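Local coordinates for protein myosin regulatory light chain, striated adductor muscle (Argopecten irradians, PDB 1WDC) that serves as the calcium-sensitive regulatory light chain of scallop muscle myosin, controlling calcium-dependent binding and Mg-ATPase activity, at residues S81-E86 against M147-G152; L104-I109 against A132-G137. All coordinates share one frame; numbering follows the deposited sequence.

Contact 1 of 2, residues S81-E86 against M147-G152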
loop_
_atom_site.group_PDB
_atom_site.type_symbol
_atom_site.label_atom_id
_atom_site.label_comp_id
_atom_site.label_asym_id
_atom_site.label_seq_id
_atom_site.Cartn_x
_atom_site.Cartn_y
_atom_site.Cartn_z
ATOM N N SER B 81 12.888 20.206 5.177
ATOM C CA SER B 81 11.462 20.296 5.381
ATOM C C SER B 81 10.686 19.569 4.283
ATOM O O SER B 81 11.293 18.978 3.374
ATOM C CB SER B 81 11.072 21.766 5.505
ATOM O OG SER B 81 11.569 22.269 6.741
ATOM N N GLY B 82 9.365 19.464 4.458
ATOM C CA GLY B 82 8.536 18.835 3.432
ATOM C C GLY B 82 8.633 17.320 3.482
ATOM O O GLY B 82 8.467 16.605 2.475
ATOM N N THR B 83 8.883 16.846 4.699
ATOM C CA THR B 83 9.033 15.445 4.987
ATOM C C THR B 83 8.137 15.178 6.210
ATOM O O THR B 83 7.690 16.112 6.881
ATOM C CB THR B 83 10.520 15.150 5.259
ATOM O OG1 THR B 83 10.715 13.751 5.495
ATOM C CG2 THR B 83 11.002 15.946 6.457
ATOM N N ASP B 84 7.695 13.930 6.351
ATOM C CA ASP B 84 6.703 13.551 7.350
ATOM C C ASP B 84 7.325 13.361 8.716
ATOM O O ASP B 84 8.501 13.052 8.807
ATOM C CB ASP B 84 6.002 12.280 6.895
ATOM C CG ASP B 84 4.984 12.553 5.801
ATOM O OD1 ASP B 84 3.893 13.073 6.149
ATOM O OD2 ASP B 84 5.283 12.324 4.601
ATOM N N SER B 85 6.562 13.598 9.779
ATOM C CA SER B 85 7.050 13.313 11.115
ATOM C C SER B 85 7.353 11.832 11.329
ATOM O O SER B 85 6.918 10.995 10.554
ATOM C CB SER B 85 6.029 13.747 12.132
ATOM O OG SER B 85 4.820 13.067 11.889
ATOM N N GLU B 86 8.021 11.512 12.437
ATOM C CA GLU B 86 8.453 10.150 12.706
ATOM C C GLU B 86 7.262 9.277 13.030
ATOM O O GLU B 86 7.193 8.104 12.632
ATOM C CB GLU B 86 9.421 10.116 13.874
ATOM C CG GLU B 86 10.334 8.903 13.850
ATOM C CD GLU B 86 11.264 8.812 15.057
ATOM O OE1 GLU B 86 11.526 9.857 15.688
ATOM O OE2 GLU B 86 11.802 7.713 15.324
ATOM N N MET B 147 16.347 6.158 12.202
ATOM C CA MET B 147 17.473 6.321 11.290
ATOM C C MET B 147 17.164 7.260 10.142
ATOM O O MET B 147 18.029 8.005 9.698
ATOM C CB MET B 147 17.890 4.969 10.707
ATOM C CG MET B 147 18.543 5.055 9.327
ATOM S SD MET B 147 19.558 3.605 8.893
ATOM C CE MET B 147 18.810 3.154 7.374
ATOM N N ILE B 148 15.994 7.080 9.545
ATOM C CA ILE B 148 15.535 7.894 8.416
ATOM C C ILE B 148 15.122 9.329 8.813
ATOM O O ILE B 148 15.173 10.238 7.989
ATOM C CB ILE B 148 14.402 7.147 7.692
ATOM C CG1 ILE B 148 14.947 6.564 6.417
ATOM C CG2 ILE B 148 13.177 8.016 7.411
ATOM C CD1 ILE B 148 13.872 6.470 5.381
ATOM N N LYS B 149 14.899 9.555 10.108
ATOM C CA LYS B 149 14.531 10.864 10.614
ATOM C C LYS B 149 15.561 11.464 11.552
ATOM O O LYS B 149 15.358 12.562 12.051
ATOM C CB LYS B 149 13.196 10.791 11.329
ATOM C CG LYS B 149 12.057 10.496 10.407
ATOM C CD LYS B 149 11.167 11.693 10.294
ATOM C CE LYS B 149 11.794 12.804 9.446
ATOM N NZ LYS B 149 11.173 14.166 9.692
ATOM N N GLY B 150 16.607 10.704 11.874
ATOM C CA GLY B 150 17.689 11.213 12.707
ATOM C C GLY B 150 17.546 11.077 14.215
ATOM O O GLY B 150 18.462 11.421 14.956
ATOM N N SER B 151 16.381 10.645 14.682
ATOM C CA SER B 151 16.183 10.358 16.101
ATOM C C SER B 151 16.947 9.089 16.443
ATOM O O SER B 151 16.773 8.525 17.530
ATOM C CB SER B 151 14.703 10.154 16.377
ATOM O OG SER B 151 14.107 9.529 15.256
ATOM N N GLY B 152 17.522 8.503 15.395
ATOM C CA GLY B 152 18.591 7.541 15.540
ATOM C C GLY B 152 19.782 8.030 14.743
ATOM O O GLY B 152 20.783 8.465 15.327
#

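Contact 2 of 2, residues L104-I109 against A132-G137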
loop_
_atom_site.group_PDB
_atom_site.type_symbol
_atom_site.label_atom_id
_atom_site.label_comp_id
_atom_site.label_asym_id
_atom_site.label_seq_id
_atom_site.Cartn_x
_atom_site.Cartn_y
_atom_site.Cartn_z
ATOM N N LEU B 104 8.689 -6.142 10.223
ATOM C CA LEU B 104 8.124 -6.680 8.991
ATOM C C LEU B 104 9.111 -7.715 8.472
ATOM O O LEU B 104 10.302 -7.586 8.673
ATOM C CB LEU B 104 7.947 -5.568 7.953
ATOM C CG LEU B 104 6.783 -4.582 8.142
ATOM C CD1 LEU B 104 6.734 -3.588 7.008
ATOM C CD2 LEU B 104 5.472 -5.339 8.190
ATOM N N ASN B 105 8.613 -8.798 7.898
ATOM C CA ASN B 105 9.477 -9.820 7.363
ATOM C C ASN B 105 10.288 -9.139 6.288
ATOM O O ASN B 105 9.738 -8.369 5.536
ATOM C CB ASN B 105 8.628 -10.900 6.723
ATOM C CG ASN B 105 8.014 -11.879 7.740
ATOM O OD1 ASN B 105 8.203 -11.766 8.961
ATOM N ND2 ASN B 105 7.301 -12.870 7.221
ATOM N N ILE B 106 11.545 -9.502 6.127
ATOM C CA ILE B 106 12.364 -8.808 5.158
ATOM C C ILE B 106 11.820 -8.916 3.731
ATOM O O ILE B 106 11.769 -7.909 3.009
ATOM C CB ILE B 106 13.858 -9.296 5.194
ATOM C CG1 ILE B 106 14.756 -8.365 4.332
ATOM C CG2 ILE B 106 13.943 -10.736 4.713
ATOM C CD1 ILE B 106 14.624 -6.848 4.610
ATOM N N GLU B 107 11.214 -10.061 3.411
ATOM C CA GLU B 107 10.789 -10.345 2.035
ATOM C C GLU B 107 9.533 -9.566 1.684
ATOM O O GLU B 107 9.310 -9.204 0.541
ATOM C CB GLU B 107 10.519 -11.845 1.827
ATOM C CG GLU B 107 11.060 -12.759 2.900
ATOM C CD GLU B 107 10.120 -12.875 4.077
ATOM O OE1 GLU B 107 8.972 -13.370 3.893
ATOM O OE2 GLU B 107 10.527 -12.460 5.180
ATOM N N TYR B 108 8.697 -9.346 2.691
ATOM C CA TYR B 108 7.470 -8.589 2.522
ATOM C C TYR B 108 7.753 -7.087 2.224
ATOM O O TYR B 108 7.337 -6.583 1.184
ATOM C CB TYR B 108 6.629 -8.759 3.782
ATOM C CG TYR B 108 5.275 -8.118 3.689
ATOM C CD1 TYR B 108 4.556 -8.094 2.476
ATOM C CD2 TYR B 108 4.682 -7.568 4.820
ATOM C CE1 TYR B 108 3.274 -7.516 2.409
ATOM C CE2 TYR B 108 3.400 -7.018 4.768
ATOM C CZ TYR B 108 2.709 -6.985 3.571
ATOM O OH TYR B 108 1.484 -6.354 3.564
ATOM N N ILE B 109 8.580 -6.430 3.047
ATOM C CA ILE B 109 8.893 -5.023 2.795
ATOM C C ILE B 109 9.663 -4.768 1.471
ATOM O O ILE B 109 9.285 -3.880 0.738
ATOM C CB ILE B 109 9.604 -4.329 4.014
ATOM C CG1 ILE B 109 9.658 -2.820 3.771
ATOM C CG2 ILE B 109 11.036 -4.849 4.224
ATOM C CD1 ILE B 109 8.305 -2.170 3.657
ATOM N N ALA B 132 19.729 -0.787 6.360
ATOM C CA ALA B 132 18.550 -1.208 7.125
ATOM C C ALA B 132 18.842 -2.165 8.300
ATOM O O ALA B 132 19.636 -3.111 8.174
ATOM C CB ALA B 132 17.537 -1.839 6.180
ATOM N N PRO B 133 18.168 -1.948 9.450
ATOM C CA PRO B 133 18.281 -2.883 10.561
ATOM C C PRO B 133 17.435 -4.174 10.302
ATOM O O PRO B 133 16.198 -4.118 10.306
ATOM C CB PRO B 133 17.758 -2.061 11.734
ATOM C CG PRO B 133 16.840 -0.999 11.084
ATOM C CD PRO B 133 16.958 -1.126 9.603
ATOM N N VAL B 134 18.122 -5.246 9.872
ATOM C CA VAL B 134 17.542 -6.569 9.599
ATOM C C VAL B 134 18.239 -7.663 10.431
ATOM O O VAL B 134 19.468 -7.667 10.545
ATOM C CB VAL B 134 17.668 -6.921 8.123
ATOM C CG1 VAL B 134 17.008 -8.242 7.844
ATOM C CG2 VAL B 134 17.021 -5.855 7.285
ATOM N N GLU B 135 17.437 -8.467 11.145
ATOM C CA GLU B 135 17.920 -9.563 12.012
ATOM C C GLU B 135 16.949 -10.726 12.013
ATOM O O GLU B 135 15.782 -10.554 12.331
ATOM C CB GLU B 135 18.089 -9.106 13.461
ATOM C CG GLU B 135 18.435 -10.251 14.402
ATOM C CD GLU B 135 19.715 -10.023 15.213
ATOM O OE1 GLU B 135 20.841 -10.261 14.691
ATOM O OE2 GLU B 135 19.585 -9.685 16.411
ATOM N N GLY B 136 17.451 -11.930 11.797
ATOM C CA GLY B 136 16.556 -13.068 11.802
ATOM C C GLY B 136 15.406 -12.881 10.829
ATOM O O GLY B 136 14.276 -13.234 11.134
ATOM N N GLY B 137 15.683 -12.289 9.676
ATOM C CA GLY B 137 14.672 -12.190 8.646
ATOM C C GLY B 137 13.630 -11.136 8.926
ATOM O O GLY B 137 12.718 -10.967 8.149
#

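Contact 1 of 2, residues S81-E86 against M147-G152
K149 contributes the largest share of the buried surface, laying its long side chain along the backbone that leads into helix 86-94. Bends at its second and third torsions carry the chain across D84 and S85. The ammonium ends on the carbonyl of D84, with NZ donating to D84 O at 3.0 Å from a position 36° above the carbonyl plane. The methylenes follow the same path: K149 CD sits 3.8 Å from E86 N. Beyond the bond, K149 NZ meets T83 CG2 tip to tip at 3.7 Å, while I89 of helix 86-94 also touches the lysine.

E86 passes K149 in the opposite direction, their CG atoms 4.2 Å apart. Its CG stands anti to the backbone N (chi1 -156°), and the extended chain beyond carries the carboxylate to S151. There the S151 hydroxyl gives a short hydrogen bond from OG to E86 OE1, 2.6 Å long. It approaches from above the carboxylate, 53° out of the plane, and S151 OG is also just 2.9 Å from E86 OE2, so the hydroxyl stands over the group instead of at its rim. A146 O would compete, weakly, for the same proton, and E86 also packs on T145 and A146.

D84 turns its carboxylate away to another protein chain, where OD2 makes a salt bridge with a basic side chain and a hydrogen bond with a polar one. S85 is the N-cap of helix 86-94, its OG capping a first-turn backbone N and bonding T88 OG1, whereas G150, with positive phi, breaks the end of helix 141-149. The contact joins the start of the first helix to the end of the last in an EF-hand lobe, a pair of helix-loop-helix units as in calmodulin-like myosin light chains.

Contact 2 of 2, residues L104-I109 against A132-G137
The carbonyl of G137 receives the backbone N-H of I106, with I106 N to G137 O at 2.8 Å and an N-H...O angle of 154°. The donor is tilted 29° from the carbonyl plane. This bond continues the antiparallel pairing of strands 104-105 and 138-139 by one more step, at the edge of the small sheet that couples the two loops of an EF-hand pair; strand 138-139 runs between strands 104-105 and 134-135, and L104 bonds through its backbone to F139. I106 is the first residue of helix 106-115, where amide N-H groups have no preceding turn to serve them, and the G137 carbonyl, just before the adjacent strand 138-139, takes up this one. The same oxygen receives a CA-H...O contact from N105, whose CA lies 3.5 Å from G137 O, so two consecutive residues at the strand-to-helix junction lean on one acceptor.

G136 and G137 both have positive phi, and their backbone angles fit a type I' turn between strands 134-135 and 138-139. The hairpin thereby swings the G137 carbonyl toward the helix start.

Apolar packing accompanies the polar bond. The I106 and V134 side chains cross at about a right angle, and I106 CD1 comes to 3.7 Å from V134 CG2. Placing CG1 of I106 anti to its amide nitrogen (chi1 -170°) directs this branch to the valine, which meets it with both methyls: V134 CG1 is 4.2 Å from I106 CG1. F129 and F139 touch the isoleucine as well, connecting it to helix 122-131 and to the central strand. The branch point and the CG2 methyl stay beside the hairpin turn: I106 CB lies 3.6 Å and I106 CG2 3.7 Å from G137 O.

Overall arrangement
The two contacts sit about 20 Å apart, centre to centre, in one EF-hand lobe. Along the chain, residues 81-86 come first, then both segments of contact 2, and finally 147-152, so contact 1 brackets contact 2. Helix 141-149 relates the two: contact 1 lies at its C-terminal end, and contact 2 at the hairpin leading into it, beside the small sheet and the start of helix 106-115. M147 CE of contact 1 touches A132 N of contact 2. The bound magnesium ion is elsewhere, held by D28, D30, D32, F34 and D39, so both contacts concern lobe architecture rather than the metal site.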